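Local structure of RIM-binding protein, isoform F (Drosophila melanogaster, 6Q9M) at residues V24-S29 / T60-E65. The protein probably acts as a scaffold of the presynaptic active zone, coupling synaptic vesicle recruitment to release sites. Residues are numbered along the deposited sequence; the frame is centred on the assembly and turned at random.
Sequences VLIGWS and TRALIE
Strands 24-29 and 61-65 are the central strand and one outer strand of the three-stranded antiparallel sheet in the first fibronectin type III domain. Val24 and Ile64 form a hydrogen-bonded pair, with Ile64 N to Val24 O at 2.8 Å. Ile26 and Ala62 form the next one, with Ile26 N to Ala62 O at 2.9 Å. Trp28 N donates to Thr60 O, and Thr60 OG1 returns a bond to Trp28 O at 2.7 Å, just before strand 61-65.

Viewed along CB-CA, Trp28 CG is staggered between N and C (chi1 63°). This lays one indole face on Thr60 and the Arg61 backbone N. Thr60 CB packs against the five-membered ring in a CH-pi contact, 3.8 Å from its centroid. Ala62 CB meets the edge of the six-membered ring, 3.8 Å from Trp28 CZ3. With an alanine at Trp28, Thr60 CB would probably lose the ring face it packs on and Ala62 CB its edge contact, opening a gap between the sheets.

Ile26 CD1 touches Ile64 CD1 at 3.8 Å, and Val24 CG2 lies against the same Ile64 methyl. On the other face, Leu25 CD1 reaches over Ala62 O, and Arg61 forms a salt bridge with Glu17. Tyr42 meets Trp28 edge-to-face from the opposing sheet, whose Val44 and Ile75 also pack on Ile26. Such a buried tryptophan between two facing sheets is characteristic of the fibronectin type III beta-sandwich.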
loop_
_atom_site.group_PDB
_atom_site.type_symbol
_atom_site.label_atom_id
_atom_site.label_comp_id
_atom_site.label_asym_id
_atom_site.label_seq_id
_atom_site.Cartn_x
_atom_site.Cartn_y
_atom_site.Cartn_z
ATOM N N VAL A 24 -6.381 -26.474 -7.474
ATOM C CA VAL A 24 -6.842 -25.549 -8.512
ATOM C C VAL A 24 -5.850 -25.562 -9.664
ATOM O O VAL A 24 -4.642 -25.708 -9.456
ATOM C CB VAL A 24 -7.047 -24.101 -7.996
ATOM C CG1 VAL A 24 -8.220 -23.998 -7.043
ATOM C CG2 VAL A 24 -5.765 -23.557 -7.369
ATOM N N LEU A 25 -6.370 -25.392 -10.879
ATOM C CA LEU A 25 -5.562 -25.246 -12.081
ATOM C C LEU A 25 -5.695 -23.820 -12.613
ATOM O O LEU A 25 -6.811 -23.344 -12.844
ATOM C CB LEU A 25 -6.003 -26.263 -13.127
ATOM C CG LEU A 25 -5.328 -26.253 -14.486
ATOM C CD1 LEU A 25 -3.909 -26.786 -14.386
ATOM C CD2 LEU A 25 -6.139 -27.065 -15.475
ATOM N N ILE A 26 -4.561 -23.136 -12.779
ATOM C CA ILE A 26 -4.526 -21.745 -13.203
ATOM C C ILE A 26 -3.674 -21.608 -14.455
ATOM O O ILE A 26 -2.833 -22.455 -14.771
ATOM C CB ILE A 26 -3.978 -20.786 -12.129
ATOM C CG1 ILE A 26 -2.474 -21.019 -11.969
ATOM C CG2 ILE A 26 -4.753 -20.900 -10.824
ATOM C CD1 ILE A 26 -1.839 -20.126 -10.926
ATOM N N GLY A 27 -3.898 -20.495 -15.154
ATOM C CA GLY A 27 -3.084 -20.131 -16.292
ATOM C C GLY A 27 -2.814 -18.641 -16.265
ATOM O O GLY A 27 -3.502 -17.880 -15.579
ATOM N N TRP A 28 -1.775 -18.234 -17.000
ATOM C CA TRP A 28 -1.407 -16.824 -17.094
ATOM C C TRP A 28 -0.656 -16.597 -18.403
ATOM O O TRP A 28 -0.419 -17.527 -19.187
ATOM C CB TRP A 28 -0.596 -16.361 -15.870
ATOM C CG TRP A 28 0.743 -17.039 -15.671
ATOM C CD1 TRP A 28 1.962 -16.609 -16.139
ATOM C CD2 TRP A 28 0.999 -18.249 -14.940
ATOM N NE1 TRP A 28 2.954 -17.478 -15.745
ATOM C CE2 TRP A 28 2.393 -18.499 -15.019
ATOM C CE3 TRP A 28 0.186 -19.162 -14.257
ATOM C CZ2 TRP A 28 2.995 -19.631 -14.434
ATOM C CZ3 TRP A 28 0.790 -20.287 -13.662
ATOM C CH2 TRP A 28 2.181 -20.509 -13.763
ATOM N N SER A 29 -0.298 -15.337 -18.646
ATOM C CA SER A 29 0.424 -14.918 -19.837
ATOM C C SER A 29 1.734 -14.253 -19.435
ATOM O O SER A 29 1.818 -13.636 -18.367
ATOM C CB SER A 29 -0.407 -13.940 -20.674
ATOM O OG SER A 29 -1.682 -14.480 -20.959
ATOM N N THR A 60 2.722 -21.748 -19.393
ATOM C CA THR A 60 2.319 -20.854 -18.311
ATOM C C THR A 60 1.006 -21.324 -17.683
ATOM O O THR A 60 -0.018 -20.636 -17.690
ATOM C CB THR A 60 2.215 -19.417 -18.807
ATOM O OG1 THR A 60 1.357 -19.362 -19.949
ATOM C CG2 THR A 60 3.585 -18.874 -19.182
ATOM N N ARG A 61 1.057 -22.546 -17.159
ATOM C CA ARG A 61 -0.047 -23.135 -16.427
ATOM C C ARG A 61 0.505 -23.774 -15.161
ATOM O O ARG A 61 1.699 -24.059 -15.056
ATOM C CB ARG A 61 -0.778 -24.181 -17.273
ATOM C CG ARG A 61 -1.551 -23.628 -18.460
ATOM C CD ARG A 61 -2.798 -24.469 -18.725
ATOM N NE ARG A 61 -3.305 -24.340 -20.089
ATOM C CZ ARG A 61 -3.926 -23.263 -20.566
ATOM N NH1 ARG A 61 -4.353 -23.252 -21.828
ATOM N NH2 ARG A 61 -4.119 -22.196 -19.793
ATOM N N ALA A 62 -0.379 -24.025 -14.199
ATOM C CA ALA A 62 0.070 -24.675 -12.978
ATOM C C ALA A 62 -1.103 -25.344 -12.279
ATOM O O ALA A 62 -2.223 -24.826 -12.283
ATOM C CB ALA A 62 0.746 -23.680 -12.027
ATOM N N LEU A 63 -0.818 -26.490 -11.668
ATOM C CA LEU A 63 -1.749 -27.219 -10.817
ATOM C C LEU A 63 -1.259 -27.056 -9.383
ATOM O O LEU A 63 -0.165 -27.513 -9.039
ATOM C CB LEU A 63 -1.815 -28.693 -11.221
ATOM C CG LEU A 63 -2.770 -29.594 -10.431
ATOM C CD1 LEU A 63 -4.230 -29.265 -10.765
ATOM C CD2 LEU A 63 -2.471 -31.073 -10.678
ATOM N N ILE A 64 -2.037 -26.371 -8.558
ATOM C CA ILE A 64 -1.651 -26.104 -7.179
ATOM C C ILE A 64 -2.395 -27.055 -6.252
ATOM O O ILE A 64 -3.631 -27.023 -6.169
ATOM C CB ILE A 64 -1.920 -24.647 -6.790
ATOM C CG1 ILE A 64 -1.525 -23.720 -7.932
ATOM C CG2 ILE A 64 -1.159 -24.318 -5.518
ATOM C CD1 ILE A 64 -2.080 -22.303 -7.770
ATOM N N GLU A 65 -1.640 -27.878 -5.537
ATOM C CA GLU A 65 -2.197 -28.789 -4.556
ATOM C C GLU A 65 -2.342 -28.100 -3.202
ATOM O O GLU A 65 -1.875 -26.978 -2.990
ATOM C CB GLU A 65 -1.315 -30.027 -4.436
ATOM C CG GLU A 65 -1.205 -30.796 -5.732
ATOM C CD GLU A 65 -2.456 -31.600 -6.019
ATOM O OE1 GLU A 65 -2.561 -32.149 -7.138
ATOM O OE2 GLU A 65 -3.333 -31.680 -5.123
#